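Local coordinates for glutathione S-transferase omega-like 2 (Saccharomyces cerevisiae, PDB 5LKB), which reduces beta-hydroxyethyl disulfide, dehydroascorbate and dimethylarsinic acid with glutathione as a one-cysteine thiol transferase, and reacts with glutathionyl-(hydro)quinones, at residues W214-T226 against E238-I252. Sequence-based numbering, arbitrary orientation.
Sequences WVYDSINNGVYKT and EVNNVFEHLDKVEKI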
loop_
_atom_site.group_PDB
_atom_site.type_symbol
_atom_site.label_atom_id
_atom_site.label_comp_id
_atom_site.label_asym_id
_atom_site.label_seq_id
_atom_site.Cartn_x
_atom_site.Cartn_y
_atom_site.Cartn_z
ATOM N N TRP A 214 1.993 3.893 -25.839
ATOM C CA TRP A 214 1.867 4.698 -24.606
ATOM C C TRP A 214 1.572 3.829 -23.401
ATOM O O TRP A 214 1.942 4.215 -22.281
ATOM C CB TRP A 214 0.840 5.838 -24.747
ATOM C CG TRP A 214 -0.560 5.505 -25.077
ATOM C CD1 TRP A 214 -1.126 5.468 -26.337
ATOM C CD2 TRP A 214 -1.622 5.219 -24.168
ATOM N NE1 TRP A 214 -2.444 5.169 -26.255
ATOM C CE2 TRP A 214 -2.793 5.032 -24.929
ATOM C CE3 TRP A 214 -1.711 5.130 -22.767
ATOM C CZ2 TRP A 214 -4.032 4.702 -24.356
ATOM C CZ3 TRP A 214 -2.944 4.815 -22.202
ATOM C CH2 TRP A 214 -4.093 4.641 -22.969
ATOM N N VAL A 215 0.879 2.704 -23.567
ATOM C CA VAL A 215 0.714 1.802 -22.429
ATOM C C VAL A 215 2.065 1.273 -21.987
ATOM O O VAL A 215 2.337 1.147 -20.786
ATOM C CB VAL A 215 -0.295 0.682 -22.762
ATOM C CG1 VAL A 215 -0.245 -0.442 -21.716
ATOM C CG2 VAL A 215 -1.650 1.259 -22.878
ATOM N N TYR A 216 2.977 1.000 -22.926
ATOM C CA TYR A 216 4.310 0.570 -22.519
ATOM C C TYR A 216 5.001 1.604 -21.637
ATOM O O TYR A 216 5.491 1.290 -20.539
ATOM C CB TYR A 216 5.177 0.216 -23.733
ATOM C CG TYR A 216 6.602 -0.012 -23.310
ATOM C CD1 TYR A 216 7.003 -1.201 -22.733
ATOM C CD2 TYR A 216 7.560 1.024 -23.362
ATOM C CE1 TYR A 216 8.252 -1.398 -22.277
ATOM C CE2 TYR A 216 8.845 0.840 -22.914
ATOM C CZ TYR A 216 9.204 -0.368 -22.345
ATOM O OH TYR A 216 10.446 -0.591 -21.866
ATOM N N ASP A 217 5.102 2.838 -22.114
ATOM C CA ASP A 217 5.928 3.796 -21.418
ATOM C C ASP A 217 5.318 4.181 -20.087
ATOM O O ASP A 217 6.056 4.447 -19.134
ATOM C CB ASP A 217 6.126 5.058 -22.248
ATOM C CG ASP A 217 7.172 4.863 -23.361
ATOM O OD1 ASP A 217 8.265 4.278 -23.128
ATOM O OD2 ASP A 217 6.858 5.299 -24.493
ATOM N N SER A 218 3.998 4.296 -20.048
ATOM C CA SER A 218 3.290 4.896 -18.923
ATOM C C SER A 218 2.714 3.888 -17.932
ATOM O O SER A 218 2.409 4.300 -16.815
ATOM C CB SER A 218 2.165 5.833 -19.372
ATOM O OG SER A 218 1.044 5.106 -19.976
ATOM N N ILE A 219 2.535 2.618 -18.288
ATOM C CA ILE A 219 1.853 1.645 -17.437
ATOM C C ILE A 219 2.740 0.425 -17.282
ATOM O O ILE A 219 3.184 0.093 -16.183
ATOM C CB ILE A 219 0.444 1.332 -17.985
ATOM C CG1 ILE A 219 -0.421 2.610 -17.934
ATOM C CG2 ILE A 219 -0.196 0.189 -17.223
ATOM C CD1 ILE A 219 -1.713 2.614 -18.625
ATOM N N ASN A 220 2.993 -0.288 -18.390
ATOM C CA ASN A 220 3.798 -1.507 -18.305
ATOM C C ASN A 220 5.148 -1.236 -17.671
ATOM O O ASN A 220 5.551 -1.881 -16.687
ATOM C CB ASN A 220 4.011 -2.174 -19.675
ATOM C CG ASN A 220 2.762 -2.645 -20.337
ATOM O OD1 ASN A 220 1.776 -3.113 -19.712
ATOM N ND2 ASN A 220 2.810 -2.638 -21.645
ATOM N N ASN A 221 5.926 -0.297 -18.273
ATOM C CA ASN A 221 7.174 0.169 -17.703
ATOM C C ASN A 221 6.963 1.327 -16.725
ATOM O O ASN A 221 7.840 1.571 -15.901
ATOM C CB ASN A 221 8.168 0.593 -18.814
ATOM C CG ASN A 221 9.578 0.555 -18.342
ATOM O OD1 ASN A 221 10.045 -0.357 -17.635
ATOM N ND2 ASN A 221 10.344 1.568 -18.745
ATOM N N GLY A 222 5.812 2.003 -16.805
ATOM C CA GLY A 222 5.579 3.122 -15.899
ATOM C C GLY A 222 5.606 2.705 -14.437
ATOM O O GLY A 222 6.187 3.395 -13.607
ATOM N N VAL A 223 5.019 1.537 -14.131
ATOM C CA VAL A 223 5.056 1.100 -12.721
ATOM C C VAL A 223 6.465 0.814 -12.254
ATOM O O VAL A 223 6.793 1.050 -11.097
ATOM C CB VAL A 223 4.139 -0.089 -12.439
ATOM C CG1 VAL A 223 2.691 0.260 -12.760
ATOM C CG2 VAL A 223 4.559 -1.376 -13.214
ATOM N N TYR A 224 7.379 0.357 -13.150
ATOM C CA TYR A 224 8.756 0.067 -12.782
ATOM C C TYR A 224 9.591 1.340 -12.637
ATOM O O TYR A 224 10.373 1.458 -11.699
ATOM C CB TYR A 224 9.405 -0.817 -13.839
ATOM C CG TYR A 224 8.985 -2.267 -13.751
ATOM C CD1 TYR A 224 9.613 -3.122 -12.893
ATOM C CD2 TYR A 224 8.031 -2.774 -14.581
ATOM C CE1 TYR A 224 9.273 -4.468 -12.808
ATOM C CE2 TYR A 224 7.632 -4.133 -14.491
ATOM C CZ TYR A 224 8.312 -4.988 -13.632
ATOM O OH TYR A 224 7.998 -6.360 -13.538
ATOM N N LYS A 225 9.398 2.305 -13.557
ATOM C CA LYS A 225 10.052 3.613 -13.379
ATOM C C LYS A 225 9.617 4.288 -12.070
ATOM O O LYS A 225 10.422 4.983 -11.432
ATOM C CB LYS A 225 9.769 4.481 -14.606
ATOM C CG LYS A 225 10.414 3.952 -15.912
ATOM C CD LYS A 225 10.215 4.900 -17.086
ATOM C CE LYS A 225 8.797 4.906 -17.522
ATOM N NZ LYS A 225 8.589 5.724 -18.757
ATOM N N THR A 226 8.361 4.042 -11.653
ATOM C CA THR A 226 7.868 4.545 -10.368
ATOM C C THR A 226 8.501 3.789 -9.204
ATOM O O THR A 226 9.059 4.408 -8.304
ATOM C CB THR A 226 6.345 4.432 -10.328
ATOM O OG1 THR A 226 5.747 5.172 -11.381
ATOM C CG2 THR A 226 5.812 4.939 -9.008
ATOM N N GLU A 238 6.901 9.898 -12.183
ATOM C CA GLU A 238 6.452 8.651 -12.805
ATOM C C GLU A 238 5.110 8.174 -12.270
ATOM O O GLU A 238 4.291 7.674 -13.035
ATOM C CB GLU A 238 7.530 7.585 -12.697
ATOM C CG GLU A 238 8.830 7.956 -13.375
ATOM C CD GLU A 238 8.779 8.013 -14.904
ATOM O OE1 GLU A 238 7.753 7.605 -15.488
ATOM O OE2 GLU A 238 9.825 8.416 -15.489
ATOM N N VAL A 239 4.859 8.308 -10.950
ATOM C CA VAL A 239 3.568 7.865 -10.433
ATOM C C VAL A 239 2.438 8.716 -10.963
ATOM O O VAL A 239 1.345 8.213 -11.241
ATOM C CB VAL A 239 3.537 7.755 -8.891
ATOM C CG1 VAL A 239 3.438 9.124 -8.177
ATOM C CG2 VAL A 239 2.405 6.849 -8.451
ATOM N N ASN A 240 2.649 10.030 -11.094
ATOM C CA ASN A 240 1.587 10.849 -11.662
ATOM C C ASN A 240 1.310 10.412 -13.096
ATOM O O ASN A 240 0.162 10.397 -13.530
ATOM C CB ASN A 240 1.980 12.327 -11.649
ATOM C CG ASN A 240 1.658 13.013 -10.314
ATOM O OD1 ASN A 240 0.509 13.225 -9.979
ATOM N ND2 ASN A 240 2.658 13.351 -9.608
ATOM N N ASN A 241 2.371 10.061 -13.812
ATOM C CA ASN A 241 2.248 9.613 -15.208
ATOM C C ASN A 241 1.481 8.303 -15.301
ATOM O O ASN A 241 0.644 8.146 -16.199
ATOM C CB ASN A 241 3.630 9.554 -15.840
ATOM C CG ASN A 241 3.549 9.293 -17.334
ATOM O OD1 ASN A 241 2.955 10.099 -18.089
ATOM N ND2 ASN A 241 4.023 8.161 -17.732
ATOM N N VAL A 242 1.733 7.350 -14.382
ATOM C CA VAL A 242 0.983 6.101 -14.383
ATOM C C VAL A 242 -0.495 6.389 -14.278
ATOM O O VAL A 242 -1.318 5.868 -15.026
ATOM C CB VAL A 242 1.475 5.202 -13.234
ATOM C CG1 VAL A 242 0.477 4.077 -12.978
ATOM C CG2 VAL A 242 2.868 4.612 -13.479
ATOM N N PHE A 243 -0.899 7.150 -13.235
ATOM C CA PHE A 243 -2.322 7.353 -13.021
ATOM C C PHE A 243 -2.956 8.189 -14.129
ATOM O O PHE A 243 -4.104 7.943 -14.486
ATOM C CB PHE A 243 -2.594 7.920 -11.595
ATOM C CG PHE A 243 -2.484 6.834 -10.536
ATOM C CD1 PHE A 243 -3.546 5.997 -10.317
ATOM C CD2 PHE A 243 -1.285 6.597 -9.889
ATOM C CE1 PHE A 243 -3.451 4.915 -9.420
ATOM C CE2 PHE A 243 -1.174 5.525 -8.976
ATOM C CZ PHE A 243 -2.240 4.703 -8.780
ATOM N N GLU A 244 -2.209 9.122 -14.719
ATOM C CA GLU A 244 -2.748 9.906 -15.831
ATOM C C GLU A 244 -3.100 8.993 -17.002
ATOM O O GLU A 244 -4.149 9.162 -17.644
ATOM C CB GLU A 244 -1.735 10.954 -16.256
ATOM C CG GLU A 244 -2.070 11.736 -17.509
ATOM C CD GLU A 244 -0.919 12.643 -17.915
ATOM O OE1 GLU A 244 -0.063 12.948 -17.060
ATOM O OE2 GLU A 244 -0.844 13.013 -19.104
ATOM N N HIS A 245 -2.287 7.968 -17.207
ATOM C CA HIS A 245 -2.526 7.044 -18.299
ATOM C C HIS A 245 -3.513 5.958 -17.961
ATOM O O HIS A 245 -4.224 5.473 -18.861
ATOM C CB HIS A 245 -1.216 6.549 -18.874
ATOM C CG HIS A 245 -0.527 7.627 -19.624
ATOM N ND1 HIS A 245 0.275 8.554 -18.990
ATOM C CD2 HIS A 245 -0.567 7.970 -20.944
ATOM C CE1 HIS A 245 0.735 9.404 -19.901
ATOM N NE2 HIS A 245 0.255 9.060 -21.094
ATOM N N LEU A 246 -3.613 5.551 -16.701
ATOM C CA LEU A 246 -4.741 4.697 -16.350
ATOM C C LEU A 246 -6.064 5.425 -16.568
ATOM O O LEU A 246 -7.061 4.822 -16.971
ATOM C CB LEU A 246 -4.637 4.220 -14.894
ATOM C CG LEU A 246 -3.536 3.231 -14.497
ATOM C CD1 LEU A 246 -3.459 3.059 -12.984
ATOM C CD2 LEU A 246 -3.733 1.906 -15.174
ATOM N N ASP A 247 -6.098 6.727 -16.276
ATOM C CA ASP A 247 -7.278 7.521 -16.576
ATOM C C ASP A 247 -7.622 7.452 -18.061
ATOM O O ASP A 247 -8.798 7.331 -18.401
ATOM C CB ASP A 247 -7.065 8.969 -16.156
ATOM C CG ASP A 247 -7.002 9.129 -14.646
ATOM O OD1 ASP A 247 -7.455 8.216 -13.916
ATOM O OD2 ASP A 247 -6.571 10.229 -14.248
ATOM N N LYS A 248 -6.601 7.465 -18.918
ATOM C CA LYS A 248 -6.816 7.363 -20.376
ATOM C C LYS A 248 -7.434 6.020 -20.756
ATOM O O LYS A 248 -8.410 5.973 -21.530
ATOM C CB LYS A 248 -5.514 7.619 -21.136
ATOM C CG LYS A 248 -5.080 9.065 -21.028
ATOM C CD LYS A 248 -3.859 9.391 -21.863
ATOM C CE LYS A 248 -3.258 10.728 -21.455
ATOM N NZ LYS A 248 -2.164 11.056 -22.468
ATOM N N VAL A 249 -6.901 4.926 -20.189
ATOM C CA VAL A 249 -7.446 3.594 -20.446
ATOM C C VAL A 249 -8.878 3.493 -19.961
ATOM O O VAL A 249 -9.746 2.935 -20.633
ATOM C CB VAL A 249 -6.556 2.514 -19.807
ATOM C CG1 VAL A 249 -7.203 1.101 -19.976
ATOM C CG2 VAL A 249 -5.193 2.557 -20.356
ATOM N N GLU A 250 -9.130 3.963 -18.717
ATOM C CA GLU A 250 -10.457 3.935 -18.132
ATOM C C GLU A 250 -11.500 4.655 -19.009
ATOM O O GLU A 250 -12.636 4.177 -19.124
ATOM C CB GLU A 250 -10.395 4.557 -16.723
ATOM C CG GLU A 250 -11.692 4.609 -15.971
ATOM C CD GLU A 250 -12.169 3.254 -15.426
ATOM O OE1 GLU A 250 -11.417 2.231 -15.505
ATOM O OE2 GLU A 250 -13.340 3.183 -14.978
ATOM N N LYS A 251 -11.124 5.821 -19.562
ATOM C CA LYS A 251 -11.982 6.581 -20.487
ATOM C C LYS A 251 -12.307 5.769 -21.743
ATOM O O LYS A 251 -13.481 5.647 -22.131
ATOM C CB LYS A 251 -11.302 7.915 -20.833
ATOM C CG LYS A 251 -12.034 8.748 -21.889
ATOM C CD LYS A 251 -13.419 9.139 -21.467
ATOM C CE LYS A 251 -14.061 10.135 -22.497
ATOM N NZ LYS A 251 -15.565 10.044 -22.468
ATOM N N ILE A 252 -11.300 5.130 -22.316
ATOM C CA ILE A 252 -11.508 4.302 -23.497
ATOM C C ILE A 252 -12.516 3.214 -23.198
ATOM O O ILE A 252 -13.463 2.975 -23.960
ATOM C CB ILE A 252 -10.179 3.702 -23.962
ATOM C CG1 ILE A 252 -9.322 4.758 -24.665
ATOM C CG2 ILE A 252 -10.398 2.493 -24.931
ATOM C CD1 ILE A 252 -7.910 4.306 -24.935
HETATM O O HOH W 1 9.909 8.143 -18.182
#
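Trp214 and Ser218 meet His245 where helix 232-264 packs against helices 205-220 and 222-227 in the all-helical GST C-terminal domain. Segment 214-220 crosses 238-252 at -128°; segment 222-226 runs closer to antiparallel to it. Ser218 CB sits over one face of the His245 imidazole, a CH-pi contact 3.5 Å from the ring centroid. Trp214 CE3 comes to the edge of that ring, 3.6 Å from His245 CD2, with the two ring planes at 41°. His245 ND1 donates to Asn241 O one turn back, in the imidazole plane, and this bond helps to fix the ring's rotation. Replacing His245 by alanine is likely to open a gap beside Ser218 CB and Trp214 CE3 and to take the side-chain donor from Asn241 O. The far rim of Trp214 touches Val249 obliquely, CH2 to CG2 3.5 Å, and Ile252 CD1 lies at the indole edge. Val242 is a knob among Ser218, Gly222, Val223 and Thr226. A bend at chi3 (-71°) turns the end of Lys225 back to Asp217 O, to which NZ donates, while CE passes Glu238 OE1. Its salt bridge to Glu238 is long, but a water links Lys225 NZ and Glu238 OE2. Ser218 O is buried without a hydrogen-bond partner and receives a CA-H...O contact from Val242 CA at 3.3 Å.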